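Local coordinates for protein putative deoxyribonuclease yjjV (Escherichia coli, PDB 1ZZM) that probably hydrolyses ester bonds with a pair of divalent metal ions, as a TatD-type member of the metal-dependent hydrolases, at residues 96-101 with 128-133; 155-160 with 203-208. One frame throughout, in Å; residues are numbered along the deposited sequence.

How the interactions relate
Followed from the N terminus, interaction 1 closes first: strand 95-101 runs into helix 109-125 and returns as strand 130-135, a beta-alpha-beta unit of adjacent strands. Interaction 2 closes a longer loop, since between 155-160 and 203-208 the chain lays down helix 163-171, strand 175-178 and helix 190-196. The loops follow in series, neither nesting nor crossing. Both lie in the five-stranded parallel part of the TIM-type barrel, with strand 175-178 between strands 154-156 and 202-204 of interaction 2. Strands 130-135 and 154-156 are neighbours, and probable backbone hydrogen bonds of Leu132 with Val155 and His157 stitch the contacts together. Both converge on one zinc ion, where Glu97 and His133 meet His157.

Interaction 1 of 2, residues 96-101 with 128-133; sequences GEIGLD and LPVILH. With ZN (zinc ion), chain C; ZN (zinc ion), chain B.
Asp101 OD2 is gripped from two quarters: His133 NE2 donates to it at 2.8 Å, and Arg135 forms a salt bridge with the same oxygen. The bond to His133 lies close to the imidazole plane but reaches the anti side of OD2, well out of the carboxylate plane, the two flat groups being turned 24° apart. With CG of His133 anti to the backbone N (chi1 178°), the ring is directed toward 96-101, placing NE2 at Asp101 and ND1 on a zinc at 2.0 Å. The same zinc takes Glu97 OE2 at 2.1 Å, while OE1 of Glu97 binds a second zinc, whose site is completed by His9 and His11, with Asp207 alongside. The Glu97 carboxylate thus bridges the two metals, as does one water; its OE2 lies against CB of His133 at the ring edge, the carboxylate turned 58° from the imidazole. With an alanine in place of Asp101, NE2 of His133 would probably lose its acceptor, leaving the ring's tilt to the zinc bond at ND1 alone among these contacts, and Arg135 would lose a counter-charge.

Beneath the site the strands run parallel. Ile98 N bonds to Ile131 O at 3.1 Å, His133 N to Ile98 O at 2.9 Å, and Leu100 N to His133 O at 3.0 Å. A beta bulge shifts the register by one residue between Gly96 and Ile98, at the corner the chain turns at Glu97. A side chain at Gly99 would run into His133 O. On the face carrying Ile98 and Leu132, CG1 of Ile98 packs on CD2 of Leu132 at 3.6 Å and its CD1 meets Val130 CG1. The chemistry implies a layered site: Asp101, from the second shell, probably orients a first-shell histidine, while Glu97, from strand 95-101, joins the two metals through its two oxygens.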
loop_
_atom_site.group_PDB
_atom_site.type_symbol
_atom_site.label_atom_id
_atom_site.label_comp_id
_atom_site.label_asym_id
_atom_site.label_seq_id
_atom_site.Cartn_x
_atom_site.Cartn_y
_atom_site.Cartn_z
ATOM N N GLY A 96 5.692 -6.957 0.240
ATOM C CA GLY A 96 5.198 -5.824 -0.419
ATOM C C GLY A 96 6.139 -4.794 -0.903
ATOM O O GLY A 96 7.313 -4.638 -0.539
ATOM N N GLU A 97 5.362 -4.438 -1.909
ATOM C CA GLU A 97 5.010 -3.706 -3.073
ATOM C C GLU A 97 5.351 -4.600 -4.220
ATOM O O GLU A 97 6.461 -4.622 -4.733
ATOM C CB GLU A 97 5.352 -2.253 -3.309
ATOM C CG GLU A 97 4.159 -1.899 -4.256
ATOM C CD GLU A 97 3.841 -0.432 -4.496
ATOM O OE1 GLU A 97 4.541 0.477 -4.004
ATOM O OE2 GLU A 97 2.842 -0.202 -5.207
ATOM N N ILE A 98 4.356 -5.419 -4.538
ATOM C CA ILE A 98 4.439 -6.350 -5.665
ATOM C C ILE A 98 3.155 -6.070 -6.439
ATOM O O ILE A 98 2.275 -5.374 -5.930
ATOM C CB ILE A 98 4.446 -7.811 -5.223
ATOM C CG1 ILE A 98 3.101 -8.175 -4.584
ATOM C CG2 ILE A 98 5.586 -8.035 -4.249
ATOM C CD1 ILE A 98 3.096 -9.569 -3.970
ATOM N N GLY A 99 3.073 -6.556 -7.679
ATOM C CA GLY A 99 1.870 -6.325 -8.438
ATOM C C GLY A 99 2.146 -6.268 -9.934
ATOM O O GLY A 99 3.106 -6.861 -10.424
ATOM N N LEU A 100 1.242 -5.592 -10.640
ATOM C CA LEU A 100 1.294 -5.473 -12.082
ATOM C C LEU A 100 1.042 -4.040 -12.505
ATOM O O LEU A 100 0.372 -3.279 -11.806
ATOM C CB LEU A 100 0.215 -6.344 -12.710
ATOM C CG LEU A 100 0.195 -7.798 -12.219
ATOM C CD1 LEU A 100 -1.127 -8.362 -12.617
ATOM C CD2 LEU A 100 1.377 -8.615 -12.780
ATOM N N ASP A 101 1.536 -3.677 -13.680
ATOM C CA ASP A 101 1.346 -2.294 -14.127
ATOM C C ASP A 101 1.479 -2.322 -15.655
ATOM O O ASP A 101 2.562 -2.618 -16.168
ATOM C CB ASP A 101 2.459 -1.455 -13.503
ATOM C CG ASP A 101 2.322 0.027 -13.788
ATOM O OD1 ASP A 101 1.917 0.362 -14.907
ATOM O OD2 ASP A 101 2.625 0.856 -12.890
ATOM N N LEU A 128 2.192 -14.263 5.208
ATOM C CA LEU A 128 2.129 -12.796 5.258
ATOM C C LEU A 128 1.154 -12.255 4.249
ATOM O O LEU A 128 0.919 -12.891 3.223
ATOM C CB LEU A 128 3.491 -12.186 4.906
ATOM C CG LEU A 128 4.597 -12.430 5.931
ATOM C CD1 LEU A 128 5.998 -12.139 5.341
ATOM C CD2 LEU A 128 4.292 -11.527 7.099
ATOM N N PRO A 129 0.540 -11.090 4.539
ATOM C CA PRO A 129 -0.390 -10.491 3.587
ATOM C C PRO A 129 0.495 -9.788 2.544
ATOM O O PRO A 129 1.695 -9.643 2.763
ATOM C CB PRO A 129 -1.166 -9.480 4.431
ATOM C CG PRO A 129 -0.156 -9.002 5.428
ATOM C CD PRO A 129 0.601 -10.315 5.792
ATOM N N VAL A 130 -0.094 -9.353 1.426
ATOM C CA VAL A 130 0.654 -8.663 0.382
ATOM C C VAL A 130 0.125 -7.254 0.169
ATOM O O VAL A 130 -1.064 -6.964 0.399
ATOM C CB VAL A 130 0.570 -9.433 -0.964
ATOM C CG1 VAL A 130 1.291 -10.817 -0.823
ATOM C CG2 VAL A 130 -0.914 -9.675 -1.342
ATOM N N ILE A 131 1.019 -6.363 -0.234
ATOM C CA ILE A 131 0.677 -4.973 -0.552
ATOM C C ILE A 131 0.828 -4.955 -2.061
ATOM O O ILE A 131 1.926 -5.138 -2.614
ATOM C CB ILE A 131 1.653 -3.975 0.120
ATOM C CG1 ILE A 131 1.303 -3.866 1.616
ATOM C CG2 ILE A 131 1.557 -2.589 -0.556
ATOM C CD1 ILE A 131 2.245 -2.884 2.420
ATOM N N LEU A 132 -0.295 -4.733 -2.720
ATOM C CA LEU A 132 -0.359 -4.801 -4.158
ATOM C C LEU A 132 -0.543 -3.496 -4.902
ATOM O O LEU A 132 -1.324 -2.626 -4.497
ATOM C CB LEU A 132 -1.502 -5.750 -4.551
ATOM C CG LEU A 132 -1.427 -7.185 -4.050
ATOM C CD1 LEU A 132 -2.858 -7.796 -4.060
ATOM C CD2 LEU A 132 -0.455 -7.992 -4.934
ATOM N N HIS A 133 0.176 -3.429 -6.022
ATOM C CA HIS A 133 0.145 -2.317 -6.971
ATOM C C HIS A 133 -0.599 -2.863 -8.182
ATOM O O HIS A 133 -0.345 -3.993 -8.629
ATOM C CB HIS A 133 1.576 -1.962 -7.397
ATOM C CG HIS A 133 1.668 -0.860 -8.417
ATOM N ND1 HIS A 133 1.783 0.467 -8.077
ATOM C CD2 HIS A 133 1.727 -0.904 -9.768
ATOM C CE1 HIS A 133 1.919 1.200 -9.169
ATOM N NE2 HIS A 133 1.884 0.388 -10.213
HETATM ZN ZN ZN C . 1.950 1.402 -6.274
HETATM ZN ZN ZN B . 3.836 2.342 -3.807
HETATM O O HOH W 1 3.599 2.506 -5.810
HETATM O O HOH W 2 1.221 3.471 -7.308
#

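Interaction 2 of 2, residues 155-160 with 203-208; sequences VVHGFS and LLETDA. With ZN (zinc ion), chain C.
Two hydrogen bonds hang on the carboxylate of Glu205. His157 ND1 donates to OE2 at 2.7 Å, almost straight at 172° and in the imidazole plane, using the syn side of the oxygen; ring and carboxylate are nearly coplanar. Gly158 N reaches Glu205 OE1 at 2.9 Å from above the carboxylate plane. CG of Glu205 sits between the backbone N and the carbonyl carbon (chi1 70°), and the chain extends straight beyond it, which together carry the carboxylate to these two donors. A side chain on Gly158 would press on both Glu205 OE2 and His157 ND1.

Metal bonding occupies the other ring nitrogen, His157 NE2, which binds zinc at 2.1 Å. Two waters on that zinc turn toward Asp207: one donates to OD2 at 2.9 Å, the other only weakly to OD1. Asp207 OD2 also lies near CE1 of His157, at the ring edge, although Asp207 is part of the site of the other zinc of the binuclear centre.

Apolar contact is confined to the strands, where Leu203 CD1 meets Val155 CB at 3.7 Å. Strand 175-178 lies between them in the sheet; the two side chains point toward each other and meet in the barrel interior, while the loops that follow bring His157 and Asp207 to the two-metal centre of a TIM-barrel hydrolase.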
loop_
_atom_site.group_PDB
_atom_site.type_symbol
_atom_site.label_atom_id
_atom_site.label_comp_id
_atom_site.label_asym_id
_atom_site.label_seq_id
_atom_site.Cartn_x
_atom_site.Cartn_y
_atom_site.Cartn_z
ATOM N N VAL A 155 -3.905 -5.983 0.523
ATOM C CA VAL A 155 -4.575 -4.744 0.128
ATOM C C VAL A 155 -4.187 -4.394 -1.314
ATOM O O VAL A 155 -3.030 -4.573 -1.711
ATOM C CB VAL A 155 -4.148 -3.526 1.052
ATOM C CG1 VAL A 155 -2.609 -3.420 1.149
ATOM C CG2 VAL A 155 -4.721 -2.213 0.499
ATOM N N VAL A 156 -5.157 -3.950 -2.104
ATOM C CA VAL A 156 -4.843 -3.462 -3.440
ATOM C C VAL A 156 -4.724 -1.968 -3.162
ATOM O O VAL A 156 -5.715 -1.261 -2.974
ATOM C CB VAL A 156 -5.949 -3.725 -4.453
ATOM C CG1 VAL A 156 -5.573 -3.008 -5.799
ATOM C CG2 VAL A 156 -6.041 -5.237 -4.700
ATOM N N HIS A 157 -3.493 -1.481 -3.093
ATOM C CA HIS A 157 -3.269 -0.080 -2.735
ATOM C C HIS A 157 -3.609 0.944 -3.826
ATOM O O HIS A 157 -3.718 0.598 -5.009
ATOM C CB HIS A 157 -1.812 0.085 -2.290
ATOM C CG HIS A 157 -0.954 0.822 -3.272
ATOM N ND1 HIS A 157 -0.933 2.201 -3.359
ATOM C CD2 HIS A 157 -0.136 0.367 -4.254
ATOM C CE1 HIS A 157 -0.139 2.563 -4.356
ATOM N NE2 HIS A 157 0.354 1.474 -4.914
ATOM N N GLY A 158 -3.809 2.194 -3.395
ATOM C CA GLY A 158 -4.072 3.303 -4.307
ATOM C C GLY A 158 -5.085 2.982 -5.365
ATOM O O GLY A 158 -4.950 3.382 -6.502
ATOM N N PHE A 159 -6.138 2.290 -4.972
ATOM C CA PHE A 159 -7.140 1.874 -5.921
ATOM C C PHE A 159 -7.844 2.960 -6.729
ATOM O O PHE A 159 -8.293 3.978 -6.189
ATOM C CB PHE A 159 -8.238 1.052 -5.220
ATOM C CG PHE A 159 -9.285 0.517 -6.170
ATOM C CD1 PHE A 159 -9.082 -0.676 -6.857
ATOM C CD2 PHE A 159 -10.454 1.248 -6.423
ATOM C CE1 PHE A 159 -10.023 -1.142 -7.793
ATOM C CE2 PHE A 159 -11.393 0.784 -7.354
ATOM C CZ PHE A 159 -11.172 -0.407 -8.038
ATOM N N SER A 160 -7.917 2.733 -8.030
ATOM C CA SER A 160 -8.685 3.616 -8.898
ATOM C C SER A 160 -9.264 2.668 -9.921
ATOM O O SER A 160 -8.533 1.897 -10.539
ATOM C CB SER A 160 -7.836 4.656 -9.616
ATOM O OG SER A 160 -8.709 5.408 -10.458
ATOM N N LEU A 203 -8.571 0.883 3.718
ATOM C CA LEU A 203 -7.354 1.237 4.441
ATOM C C LEU A 203 -7.010 2.647 3.960
ATOM O O LEU A 203 -7.361 3.033 2.828
ATOM C CB LEU A 203 -6.172 0.316 4.111
ATOM C CG LEU A 203 -6.305 -1.122 4.598
ATOM C CD1 LEU A 203 -4.971 -1.854 4.301
ATOM C CD2 LEU A 203 -6.584 -1.156 6.058
ATOM N N LEU A 204 -6.311 3.397 4.800
ATOM C CA LEU A 204 -5.919 4.766 4.444
ATOM C C LEU A 204 -4.448 4.790 3.990
ATOM O O LEU A 204 -3.628 4.053 4.505
ATOM C CB LEU A 204 -6.084 5.676 5.662
ATOM C CG LEU A 204 -6.009 7.178 5.418
ATOM C CD1 LEU A 204 -7.258 7.613 4.615
ATOM C CD2 LEU A 204 -6.006 7.897 6.782
ATOM N N GLU A 205 -4.112 5.634 3.024
ATOM C CA GLU A 205 -2.721 5.694 2.557
ATOM C C GLU A 205 -2.492 6.972 1.797
ATOM O O GLU A 205 -3.438 7.733 1.571
ATOM C CB GLU A 205 -2.411 4.559 1.581
ATOM C CG GLU A 205 -3.141 4.762 0.249
ATOM C CD GLU A 205 -2.806 3.724 -0.796
ATOM O OE1 GLU A 205 -3.187 2.558 -0.621
ATOM O OE2 GLU A 205 -2.170 4.077 -1.805
ATOM N N THR A 206 -1.235 7.201 1.400
ATOM C CA THR A 206 -0.884 8.342 0.540
ATOM C C THR A 206 -0.093 7.963 -0.725
ATOM O O THR A 206 -0.207 8.633 -1.757
ATOM C CB THR A 206 0.021 9.412 1.221
ATOM O OG1 THR A 206 1.253 8.795 1.633
ATOM C CG2 THR A 206 -0.707 10.092 2.416
ATOM N N ASP A 207 0.702 6.899 -0.639
ATOM C CA ASP A 207 1.639 6.488 -1.686
ATOM C C ASP A 207 2.671 7.628 -1.837
ATOM O O ASP A 207 3.290 7.789 -2.889
ATOM C CB ASP A 207 0.982 6.193 -3.060
ATOM C CG ASP A 207 1.939 5.437 -4.016
ATOM O OD1 ASP A 207 2.923 4.835 -3.543
ATOM O OD2 ASP A 207 1.718 5.415 -5.240
ATOM N N ALA A 208 2.858 8.430 -0.789
ATOM C CA ALA A 208 3.844 9.527 -0.885
ATOM C C ALA A 208 5.222 8.951 -1.201
ATOM O O ALA A 208 5.604 7.899 -0.691
ATOM C CB ALA A 208 3.897 10.333 0.431
HETATM ZN ZN ZN C . 1.950 1.402 -6.274
HETATM O O HOH W 1 3.599 2.506 -5.810
HETATM O O HOH W 2 1.221 3.471 -7.308
#